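Local coordinates for invasin (PDB 1P9H), which binds collagen as a trimeric outer-membrane adhesin, promotes attachment to and invasion of host cells, and helps the bacterium resist serum and phagocytosis, at residues A[18-23]-A[53-58]; A[62-67]-A[76-81]; A[117-122]-A[130-135]; A[126-131]-A[140-145]. One frame throughout, in Å; residues are numbered along the deposited sequence.

Interaction 1. Residues A[18-23]-A[53-58]; sequences NLTAVQ and KGIHSI
Gly54 meets Ala21 through its carbonyl, with Ala21 CB 3.8 Å from Gly54 O. The same oxygen closes the type II beta turn from Gly54 to Ser57, taking both Ser57 N and Ser57 OG from one face of its plane. In the modelled conformer of Ile55, one of two, CG2 comes within 3.6 Å of Thr20 OG1, the side chains crossing at a slant, and sits over the centre of the His56 ring. His56 follows with positive phi (70°), as the third position of such a turn requires. Its CD2 lies 3.6 Å from Thr20 CB, Thr20 O is in plane at the ring's edge, and His56 CA makes a CA-H...O contact with that oxygen at 3.1 Å. The bond from His56 N to Thr20 OG1 is weak at 3.5 Å; chi1 of 61° turns the hydroxyl toward it. A water also donates to Thr20 O and, weakly, to His56 O. Ser57 O then accepts Val22 N at 2.9 Å, nearly straight at 166° and in the carbonyl plane. Ile58 pairs in parallel with Val22, its CG1 4.0 Å from Val22 CB, while Gly75 and Gly61 of the second subunit pack on Ile58 and Val22. Strand 22-24, outermost in its sheet within this chain, pairs in parallel with the strand after the turn, at the N-terminal edge of the left-handed parallel beta-roll of the YadA head.

Interaction 2. Residues A[62-67]-A[76-81]; sequences ATAEAA and AGSIAT
Ala62 meets the next coil at two levels: its CB is 4.3 Å from Ala76 CB, and its carbonyl accepts Gly77 N at 2.8 Å, nearly end-on with a C=O...N angle of 169°. In the modelled conformer of Thr63, one of two, a chi1 of 64° brings OG1 round toward Gly77, and this hydroxyl also donates to Ala62 O from above the carbonyl plane; in that conformer two donors grip the oxygen. Thr63 O is joined to Ser78 O by one water that donates to both at 2.7 Å, bridging two acceptors that cannot bond each other. Ala64 CB rests 3.4 Å from Ser78 OG, whose own hydrogen bond goes to Gly75 O. With Glu65 the regular parallel pairing begins: Glu65 N binds Ser78 O at 3.0 Å, and Glu65 O takes Ala80 N at 2.9 Å. Ala66 pairs with Ala80 on the face away from Glu65 and Ile79. Ala67 N finally reaches Ala80 O at 2.8 Å, its methyl lying against that oxygen. Four direct backbone bonds and a water bridge thus carry the cohesion, side-chain contact being largely a matter of alanine methyls and Ser78 OG; the carboxylate of Glu65 turns instead to Lys53, in a long, weak ion pair.

Interaction 3. Residues A[117-122]-A[130-135]; sequences ARASTS and FNSKAD
Arg118 and Phe130 lie side by side, pointing the same way. The arginine is extended from CG to NE, which carries its CD along the ring to 3.9 Å from Phe130 CZ; the guanidinium and ring planes are 42° apart, so the two are not stacked flat. Along the CD2-CE2 side of the ring, Ala117 CB touches Phe130 CD2 at 3.7 Å, and Ala117 O stands over one face. Small groups fill in beyond, with Thr121 OG1 3.6 Å from Ala134 CB. The direct backbone bonds are Asn131 N to Ala117 O at 3.0 Å, Ser120 N to Ser132 O at 2.9 Å, Ala134 N to Ser120 O, and Ser122 N to Ala134 O at 2.8 Å. Thr121 OG1, held anti to its own nitrogen by chi1 of -179°, donates to Ser122 O on a lone pair. Waters add further links: one joins Arg118 O to Lys133 NZ and, for the modelled conformers of the two serines, another joins Ser120 OG to Asp135 OD1 and a third Ser122 OG to Asp135 O. In-register parallel pairing of Ser120 with Lys133 and Thr121 with Ala134 joins successive coils of the left-handed parallel beta-roll of this head domain.

Interaction 4. Residues A[126-131]-A[140-145]; sequences VAVGFN and VAIGHS
Phe130 and His144 run alongside each other in the same direction, ring atoms Phe130 CD1 and His144 CD2 being 3.8 Å apart, while Phe130 O approaches His144 CD2 obliquely at 3.3 Å. One face of the His144 ring carries Ser145 OG, 3.1 Å above the plane and displaced toward the rim, and His144 ND1 is bound by Asp160. The amide of Asn131 offers an N-H in its own plane: ND2 donates to Ser145 OG at 3.1 Å, almost straight at 172°. Next to this, Ser145 N binds Phe130 O at 2.9 Å. Along the strands Ala141 N, Val128 N and Gly143 N bind Val126 O, Ala141 O and Val128 O in turn, the last at 2.7 Å. On the face of Val126, Val128, Val140 and Ile142, both Ile142 torsions near -60° (chi1 -51°, chi2 -63°) bring CD1 back to Val128 CG2 at 3.7 Å and Val126 CG1 at 4.1 Å. Valines and isoleucines of the second and third subunits pack on this face. Gly129 and Gly143 both have positive phi. The chemistry thus divides: branched apolar groups serve the trimer interior, and polar and ring groups line the turn.

From the N terminus, interaction 1 closes the longest loop, 29 residues between its segments, and fastens strand 22-24 beside strand 58-60 at one end of the sheet that also holds 126-128 and 140-142. Interaction 2 follows in series, joining strands 65-66 and 79-80 of the other parallel sheet across 8 residues; it touches interaction 1, where Lys53 N meets Ala66 O at 2.9 Å. Further along, 117-122 with 130-135 again joins that second sheet, about 19 Å from interaction 2 between centres. Interaction 4 overlaps it in the chain, sharing Phe130 and Asn131, and returns to the first sheet. Since 126-131 begins inside the loop of interaction 3 and pairs beyond it, these two cross rather than nest, coupling both sheets.

Interaction 1. Residues A[18-23]-A[53-58]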
loop_
_atom_site.group_PDB
_atom_site.type_symbol
_atom_site.label_atom_id
_atom_site.label_comp_id
_atom_site.label_asym_id
_atom_site.label_seq_id
_atom_site.Cartn_x
_atom_site.Cartn_y
_atom_site.Cartn_z
ATOM N N ASN A 18 29.947 -16.446 -10.914
ATOM C CA ASN A 18 29.099 -16.733 -9.765
ATOM C C ASN A 18 27.739 -16.076 -9.978
ATOM O O ASN A 18 27.600 -14.857 -9.865
ATOM C CB ASN A 18 29.748 -16.207 -8.482
ATOM C CG ASN A 18 28.983 -16.604 -7.235
ATOM O OD1 ASN A 18 28.693 -17.782 -7.019
ATOM N ND2 ASN A 18 28.655 -15.622 -6.403
ATOM N N LEU A 19 26.740 -16.892 -10.292
ATOM C CA LEU A 19 25.392 -16.395 -10.539
ATOM C C LEU A 19 24.608 -16.179 -9.249
ATOM O O LEU A 19 24.228 -17.136 -8.573
ATOM C CB LEU A 19 24.637 -17.372 -11.446
ATOM C CG LEU A 19 25.374 -17.817 -12.713
ATOM C CD1 LEU A 19 24.495 -18.775 -13.498
ATOM C CD2 LEU A 19 25.739 -16.608 -13.559
ATOM N N THR A 20 24.369 -14.914 -8.913
ATOM C CA THR A 20 23.626 -14.570 -7.708
ATOM C C THR A 20 22.456 -13.646 -8.023
ATOM O O THR A 20 21.554 -13.476 -7.203
ATOM C CB THR A 20 24.518 -13.846 -6.680
ATOM O OG1 THR A 20 25.014 -12.629 -7.254
ATOM C CG2 THR A 20 25.690 -14.730 -6.270
ATOM N N ALA A 21 22.468 -13.057 -9.213
ATOM C CA ALA A 21 21.415 -12.129 -9.601
ATOM C C ALA A 21 20.530 -12.643 -10.725
ATOM O O ALA A 21 20.867 -13.607 -11.408
ATOM C CB ALA A 21 22.034 -10.794 -10.008
ATOM N N VAL A 22 19.382 -11.997 -10.894
ATOM C CA VAL A 22 18.456 -12.343 -11.962
ATOM C C VAL A 22 18.343 -11.119 -12.855
ATOM O O VAL A 22 17.951 -10.042 -12.401
ATOM C CB VAL A 22 17.046 -12.695 -11.434
ATOM C CG1 VAL A 22 16.074 -12.836 -12.610
ATOM C CG2 VAL A 22 17.098 -13.993 -10.634
ATOM N N GLN A 23 18.708 -11.285 -14.119
ATOM C CA GLN A 23 18.643 -10.194 -15.076
ATOM C C GLN A 23 17.881 -10.709 -16.280
ATOM O O GLN A 23 18.326 -11.638 -16.955
ATOM C CB GLN A 23 20.054 -9.760 -15.475
ATOM C CG GLN A 23 20.115 -8.576 -16.425
ATOM C CD GLN A 23 21.544 -8.138 -16.688
ATOM O OE1 GLN A 23 22.215 -7.603 -15.804
ATOM N NE2 GLN A 23 22.023 -8.378 -17.904
ATOM N N LYS A 53 22.895 -5.045 -11.225
ATOM C CA LYS A 53 24.259 -4.769 -10.773
ATOM C C LYS A 53 24.603 -5.179 -9.350
ATOM O O LYS A 53 25.780 -5.250 -8.987
ATOM C CB LYS A 53 24.563 -3.279 -10.924
ATOM C CG LYS A 53 24.489 -2.755 -12.343
ATOM C CD LYS A 53 24.872 -1.285 -12.376
ATOM C CE LYS A 53 24.849 -0.725 -13.783
ATOM N NZ LYS A 53 25.308 0.694 -13.792
ATOM N N GLY A 54 23.593 -5.437 -8.533
ATOM C CA GLY A 54 23.872 -5.814 -7.163
ATOM C C GLY A 54 23.826 -7.304 -6.927
ATOM O O GLY A 54 23.135 -8.036 -7.639
ATOM N N ILE A 55 24.575 -7.765 -5.931
ATOM C CA ILE A 55 24.586 -9.179 -5.596
ATOM C C ILE A 55 23.173 -9.533 -5.143
ATOM O O ILE A 55 22.586 -8.820 -4.328
ATOM C CB ILE A 55 25.571 -9.473 -4.446
ATOM C CG1 ILE A 55 26.977 -9.015 -4.838
ATOM C CG2 ILE A 55 25.565 -10.962 -4.121
ATOM C CD1 ILE A 55 28.009 -9.187 -3.743
ATOM N N HIS A 56 22.626 -10.618 -5.683
ATOM C CA HIS A 56 21.280 -11.064 -5.333
ATOM C C HIS A 56 20.181 -10.137 -5.850
ATOM O O HIS A 56 19.015 -10.312 -5.502
ATOM C CB HIS A 56 21.144 -11.203 -3.813
ATOM C CG HIS A 56 22.081 -12.204 -3.212
ATOM N ND1 HIS A 56 22.557 -12.093 -1.923
ATOM C CD2 HIS A 56 22.616 -13.341 -3.715
ATOM C CE1 HIS A 56 23.346 -13.119 -1.658
ATOM N NE2 HIS A 56 23.399 -13.891 -2.729
ATOM N N SER A 57 20.540 -9.158 -6.678
ATOM C CA SER A 57 19.539 -8.234 -7.202
ATOM C C SER A 57 18.733 -8.866 -8.332
ATOM O O SER A 57 19.106 -9.909 -8.872
ATOM C CB SER A 57 20.189 -6.930 -7.687
ATOM O OG SER A 57 20.990 -7.130 -8.838
ATOM N N ILE A 58 17.618 -8.225 -8.670
ATOM C CA ILE A 58 16.723 -8.698 -9.717
ATOM C C ILE A 58 16.296 -7.517 -10.586
ATOM O O ILE A 58 15.778 -6.522 -10.078
ATOM C CB ILE A 58 15.454 -9.337 -9.101
ATOM C CG1 ILE A 58 15.837 -10.553 -8.256
ATOM C CG2 ILE A 58 14.469 -9.733 -10.203
ATOM C CD1 ILE A 58 14.683 -11.107 -7.442
HETATM O O HOH W 1 18.687 -12.966 -7.027
#

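Interaction 2. Residues A[62-67]-A[76-81]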
loop_
_atom_site.group_PDB
_atom_site.type_symbol
_atom_site.label_atom_id
_atom_site.label_comp_id
_atom_site.label_asym_id
_atom_site.label_seq_id
_atom_site.Cartn_x
_atom_site.Cartn_y
_atom_site.Cartn_z
ATOM N N ALA A 62 12.594 -4.004 -20.120
ATOM C CA ALA A 62 13.393 -3.116 -20.953
ATOM C C ALA A 62 14.029 -2.012 -20.114
ATOM O O ALA A 62 13.335 -1.287 -19.404
ATOM C CB ALA A 62 12.524 -2.502 -22.043
ATOM N N THR A 63 15.361 -1.940 -20.195
ATOM C CA THR A 63 16.228 -0.982 -19.490
ATOM C C THR A 63 16.100 -0.919 -17.969
ATOM O O THR A 63 16.602 0.009 -17.335
ATOM C CB THR A 63 16.083 0.464 -20.048
ATOM O OG1 THR A 63 14.753 0.951 -19.833
ATOM C CG2 THR A 63 16.406 0.489 -21.537
ATOM N N ALA A 64 15.466 -1.926 -17.381
ATOM C CA ALA A 64 15.259 -1.965 -15.935
ATOM C C ALA A 64 16.621 -2.090 -15.251
ATOM O O ALA A 64 17.510 -2.772 -15.762
ATOM C CB ALA A 64 14.382 -3.152 -15.559
ATOM N N GLU A 65 16.799 -1.429 -14.110
ATOM C CA GLU A 65 18.066 -1.530 -13.396
ATOM C C GLU A 65 17.925 -1.601 -11.882
ATOM O O GLU A 65 17.247 -0.776 -11.269
ATOM C CB GLU A 65 19.008 -0.361 -13.735
ATOM C CG GLU A 65 20.362 -0.486 -13.012
ATOM C CD GLU A 65 21.331 0.648 -13.300
ATOM O OE1 GLU A 65 21.492 1.014 -14.478
ATOM O OE2 GLU A 65 21.948 1.158 -12.341
ATOM N N ALA A 66 18.566 -2.610 -11.299
ATOM C CA ALA A 66 18.609 -2.804 -9.851
ATOM C C ALA A 66 20.095 -2.565 -9.598
ATOM O O ALA A 66 20.926 -3.422 -9.894
ATOM C CB ALA A 66 18.218 -4.234 -9.487
ATOM N N ALA A 67 20.417 -1.394 -9.057
ATOM C CA ALA A 67 21.804 -0.983 -8.853
ATOM C C ALA A 67 22.610 -1.535 -7.689
ATOM O O ALA A 67 23.829 -1.677 -7.800
ATOM C CB ALA A 67 21.870 0.543 -8.824
ATOM N N ALA A 76 9.546 -1.565 -17.387
ATOM C CA ALA A 76 10.352 -0.832 -18.352
ATOM C C ALA A 76 10.856 0.467 -17.740
ATOM O O ALA A 76 10.077 1.257 -17.209
ATOM C CB ALA A 76 9.534 -0.536 -19.602
ATOM N N GLY A 77 12.164 0.680 -17.811
ATOM C CA GLY A 77 12.736 1.898 -17.270
ATOM C C GLY A 77 12.686 2.019 -15.760
ATOM O O GLY A 77 12.958 3.093 -15.219
ATOM N N SER A 78 12.340 0.936 -15.069
ATOM C CA SER A 78 12.281 0.977 -13.611
ATOM C C SER A 78 13.694 1.095 -13.049
ATOM O O SER A 78 14.655 0.610 -13.650
ATOM C CB SER A 78 11.591 -0.278 -13.063
ATOM O OG SER A 78 12.307 -1.449 -13.402
ATOM N N ILE A 79 13.818 1.743 -11.897
ATOM C CA ILE A 79 15.117 1.953 -11.270
ATOM C C ILE A 79 15.063 1.750 -9.764
ATOM O O ILE A 79 14.257 2.376 -9.084
ATOM C CB ILE A 79 15.621 3.398 -11.507
ATOM C CG1 ILE A 79 15.661 3.708 -13.004
ATOM C CG2 ILE A 79 17.003 3.569 -10.889
ATOM C CD1 ILE A 79 15.908 5.178 -13.327
ATOM N N ALA A 80 15.918 0.870 -9.255
ATOM C CA ALA A 80 16.027 0.615 -7.821
ATOM C C ALA A 80 17.491 0.936 -7.547
ATOM O O ALA A 80 18.371 0.111 -7.791
ATOM C CB ALA A 80 15.727 -0.846 -7.508
ATOM N N THR A 81 17.726 2.147 -7.046
ATOM C CA THR A 81 19.069 2.648 -6.769
ATOM C C THR A 81 19.629 2.277 -5.398
ATOM O O THR A 81 20.845 2.194 -5.222
ATOM C CB THR A 81 19.098 4.190 -6.889
ATOM O OG1 THR A 81 18.441 4.593 -8.097
ATOM C CG2 THR A 81 20.527 4.699 -6.913
HETATM O O HOH W 2 16.112 1.916 -15.545
#

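Interaction 3. Residues A[117-122]-A[130-135]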
loop_
_atom_site.group_PDB
_atom_site.type_symbol
_atom_site.label_atom_id
_atom_site.label_comp_id
_atom_site.label_asym_id
_atom_site.label_seq_id
_atom_site.Cartn_x
_atom_site.Cartn_y
_atom_site.Cartn_z
ATOM N N ALA A 117 0.248 5.029 -9.291
ATOM C CA ALA A 117 0.901 5.741 -10.379
ATOM C C ALA A 117 1.125 7.187 -9.939
ATOM O O ALA A 117 0.246 7.800 -9.326
ATOM C CB ALA A 117 0.039 5.694 -11.638
ATOM N N ARG A 118 2.311 7.711 -10.235
ATOM C CA ARG A 118 2.690 9.080 -9.889
ATOM C C ARG A 118 2.783 9.373 -8.394
ATOM O O ARG A 118 2.972 10.526 -7.998
ATOM C CB ARG A 118 1.738 10.081 -10.556
ATOM C CG ARG A 118 1.847 10.101 -12.071
ATOM C CD ARG A 118 0.924 11.144 -12.679
ATOM N NE ARG A 118 1.016 11.177 -14.136
ATOM C CZ ARG A 118 0.267 11.955 -14.911
ATOM N NH1 ARG A 118 -0.632 12.766 -14.367
ATOM N NH2 ARG A 118 0.419 11.924 -16.228
ATOM N N ALA A 119 2.653 8.348 -7.558
ATOM C CA ALA A 119 2.771 8.558 -6.117
ATOM C C ALA A 119 4.223 8.939 -5.851
ATOM O O ALA A 119 5.135 8.409 -6.485
ATOM C CB ALA A 119 2.412 7.282 -5.361
ATOM N N SER A 120 4.430 9.860 -4.914
ATOM C CA SER A 120 5.769 10.329 -4.583
ATOM C C SER A 120 5.923 10.583 -3.094
ATOM O O SER A 120 5.033 11.152 -2.459
ATOM C CB SER A 120 6.067 11.622 -5.349
ATOM O OG SER A 120 7.289 12.205 -4.930
ATOM N N THR A 121 7.050 10.159 -2.534
ATOM C CA THR A 121 7.297 10.378 -1.121
ATOM C C THR A 121 8.731 10.756 -0.819
ATOM O O THR A 121 9.671 10.320 -1.498
ATOM C CB THR A 121 6.962 9.132 -0.268
ATOM O OG1 THR A 121 7.209 9.427 1.115
ATOM C CG2 THR A 121 7.832 7.949 -0.670
ATOM N N SER A 122 8.887 11.631 0.166
ATOM C CA SER A 122 10.207 12.059 0.586
ATOM C C SER A 122 10.668 10.992 1.565
ATOM O O SER A 122 9.931 10.045 1.847
ATOM C CB SER A 122 10.134 13.424 1.273
ATOM O OG SER A 122 11.431 13.907 1.579
ATOM N N PHE A 130 -3.092 7.572 -6.489
ATOM C CA PHE A 130 -2.650 8.195 -7.724
ATOM C C PHE A 130 -2.273 9.650 -7.448
ATOM O O PHE A 130 -3.063 10.410 -6.894
ATOM C CB PHE A 130 -3.768 8.117 -8.769
ATOM C CG PHE A 130 -3.381 8.655 -10.117
ATOM C CD1 PHE A 130 -3.436 10.020 -10.380
ATOM C CD2 PHE A 130 -2.960 7.795 -11.127
ATOM C CE1 PHE A 130 -3.075 10.522 -11.632
ATOM C CE2 PHE A 130 -2.598 8.287 -12.380
ATOM C CZ PHE A 130 -2.657 9.651 -12.632
ATOM N N ASN A 131 -1.054 10.020 -7.826
ATOM C CA ASN A 131 -0.550 11.379 -7.645
ATOM C C ASN A 131 -0.488 11.859 -6.194
ATOM O O ASN A 131 -0.498 13.064 -5.933
ATOM C CB ASN A 131 -1.380 12.362 -8.481
ATOM C CG ASN A 131 -0.695 13.704 -8.650
ATOM O OD1 ASN A 131 0.491 13.766 -8.981
ATOM N ND2 ASN A 131 -1.437 14.784 -8.432
ATOM N N SER A 132 -0.431 10.925 -5.248
ATOM C CA SER A 132 -0.323 11.291 -3.838
ATOM C C SER A 132 1.089 11.834 -3.625
ATOM O O SER A 132 2.038 11.386 -4.277
ATOM C CB SER A 132 -0.576 10.072 -2.939
ATOM O OG SER A 132 0.302 8.999 -3.236
ATOM N N LYS A 133 1.234 12.799 -2.720
ATOM C CA LYS A 133 2.535 13.411 -2.473
ATOM C C LYS A 133 2.842 13.641 -0.995
ATOM O O LYS A 133 2.223 14.484 -0.347
ATOM C CB LYS A 133 2.622 14.760 -3.198
ATOM C CG LYS A 133 2.433 14.706 -4.707
ATOM C CD LYS A 133 2.356 16.121 -5.274
ATOM C CE LYS A 133 2.109 16.123 -6.775
ATOM N NZ LYS A 133 3.262 15.564 -7.531
ATOM N N ALA A 134 3.802 12.886 -0.472
ATOM C CA ALA A 134 4.233 13.022 0.916
ATOM C C ALA A 134 5.554 13.776 0.818
ATOM O O ALA A 134 6.632 13.190 0.943
ATOM C CB ALA A 134 4.444 11.647 1.535
ATOM N N ASP A 135 5.459 15.082 0.586
ATOM C CA ASP A 135 6.635 15.929 0.406
ATOM C C ASP A 135 7.476 16.188 1.644
ATOM O O ASP A 135 8.686 16.391 1.539
ATOM C CB ASP A 135 6.232 17.269 -0.212
ATOM C CG ASP A 135 5.827 17.147 -1.671
ATOM O OD1 ASP A 135 5.960 16.046 -2.250
ATOM O OD2 ASP A 135 5.380 18.159 -2.246
HETATM O O HOH W 3 3.207 12.920 -7.098
HETATM O O HOH W 4 7.302 13.581 -2.429
HETATM O O HOH W 5 11.421 16.986 1.722
#

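Interaction 4. Residues A[126-131]-A[140-145]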
loop_
_atom_site.group_PDB
_atom_site.type_symbol
_atom_site.label_atom_id
_atom_site.label_comp_id
_atom_site.label_asym_id
_atom_site.label_seq_id
_atom_site.Cartn_x
_atom_site.Cartn_y
_atom_site.Cartn_z
ATOM N N VAL A 126 5.166 8.035 3.503
ATOM C CA VAL A 126 4.234 7.083 2.912
ATOM C C VAL A 126 3.267 7.834 2.012
ATOM O O VAL A 126 2.619 8.788 2.441
ATOM C CB VAL A 126 3.405 6.347 3.987
ATOM C CG1 VAL A 126 2.337 5.485 3.314
ATOM C CG2 VAL A 126 4.309 5.486 4.856
ATOM N N ALA A 127 3.190 7.409 0.756
ATOM C CA ALA A 127 2.278 8.014 -0.203
ATOM C C ALA A 127 1.529 6.877 -0.881
ATOM O O ALA A 127 2.141 6.018 -1.511
ATOM C CB ALA A 127 3.054 8.832 -1.242
ATOM N N VAL A 128 0.211 6.852 -0.714
ATOM C CA VAL A 128 -0.608 5.822 -1.342
ATOM C C VAL A 128 -1.747 6.501 -2.082
ATOM O O VAL A 128 -2.534 7.238 -1.486
ATOM C CB VAL A 128 -1.206 4.842 -0.311
ATOM C CG1 VAL A 128 -2.003 3.760 -1.038
ATOM C CG2 VAL A 128 -0.101 4.196 0.508
ATOM N N GLY A 129 -1.827 6.254 -3.385
ATOM C CA GLY A 129 -2.869 6.855 -4.194
ATOM C C GLY A 129 -2.294 7.510 -5.430
ATOM O O GLY A 129 -1.141 7.949 -5.436
ATOM N N PHE A 130 -3.092 7.572 -6.489
ATOM C CA PHE A 130 -2.650 8.195 -7.724
ATOM C C PHE A 130 -2.273 9.650 -7.448
ATOM O O PHE A 130 -3.063 10.410 -6.894
ATOM C CB PHE A 130 -3.768 8.117 -8.769
ATOM C CG PHE A 130 -3.381 8.655 -10.117
ATOM C CD1 PHE A 130 -3.436 10.020 -10.380
ATOM C CD2 PHE A 130 -2.960 7.795 -11.127
ATOM C CE1 PHE A 130 -3.075 10.522 -11.632
ATOM C CE2 PHE A 130 -2.598 8.287 -12.380
ATOM C CZ PHE A 130 -2.657 9.651 -12.632
ATOM N N ASN A 131 -1.054 10.020 -7.826
ATOM C CA ASN A 131 -0.550 11.379 -7.645
ATOM C C ASN A 131 -0.488 11.859 -6.194
ATOM O O ASN A 131 -0.498 13.064 -5.933
ATOM C CB ASN A 131 -1.380 12.362 -8.481
ATOM C CG ASN A 131 -0.695 13.704 -8.650
ATOM O OD1 ASN A 131 0.491 13.766 -8.981
ATOM N ND2 ASN A 131 -1.437 14.784 -8.432
ATOM N N VAL A 140 2.701 11.401 5.667
ATOM C CA VAL A 140 1.813 10.363 5.148
ATOM C C VAL A 140 0.711 11.007 4.318
ATOM O O VAL A 140 0.011 11.897 4.794
ATOM C CB VAL A 140 1.152 9.569 6.304
ATOM C CG1 VAL A 140 0.136 8.572 5.753
ATOM C CG2 VAL A 140 2.218 8.845 7.115
ATOM N N ALA A 141 0.564 10.550 3.079
ATOM C CA ALA A 141 -0.462 11.068 2.186
ATOM C C ALA A 141 -1.211 9.883 1.594
ATOM O O ALA A 141 -0.648 9.127 0.800
ATOM C CB ALA A 141 0.178 11.899 1.075
ATOM N N ILE A 142 -2.472 9.717 1.989
ATOM C CA ILE A 142 -3.294 8.609 1.504
ATOM C C ILE A 142 -4.496 9.139 0.742
ATOM O O ILE A 142 -5.325 9.859 1.301
ATOM C CB ILE A 142 -3.827 7.733 2.671
ATOM C CG1 ILE A 142 -2.683 7.324 3.606
ATOM C CG2 ILE A 142 -4.522 6.496 2.113
ATOM C CD1 ILE A 142 -1.623 6.449 2.962
ATOM N N GLY A 143 -4.595 8.772 -0.533
ATOM C CA GLY A 143 -5.704 9.217 -1.351
ATOM C C GLY A 143 -5.243 9.913 -2.613
ATOM O O GLY A 143 -4.129 10.445 -2.670
ATOM N N HIS A 144 -6.091 9.900 -3.636
ATOM C CA HIS A 144 -5.769 10.557 -4.898
ATOM C C HIS A 144 -5.421 12.026 -4.675
ATOM O O HIS A 144 -6.193 12.777 -4.083
ATOM C CB HIS A 144 -6.951 10.471 -5.865
ATOM C CG HIS A 144 -6.872 11.452 -6.992
ATOM N ND1 HIS A 144 -7.763 12.494 -7.137
ATOM C CD2 HIS A 144 -5.992 11.566 -8.016
ATOM C CE1 HIS A 144 -7.437 13.207 -8.199
ATOM N NE2 HIS A 144 -6.365 12.665 -8.751
ATOM N N SER A 145 -4.254 12.423 -5.168
ATOM C CA SER A 145 -3.778 13.795 -5.052
ATOM C C SER A 145 -3.756 14.351 -3.632
ATOM O O SER A 145 -3.900 15.559 -3.427
ATOM C CB SER A 145 -4.591 14.709 -5.974
ATOM O OG SER A 145 -4.276 14.436 -7.334
#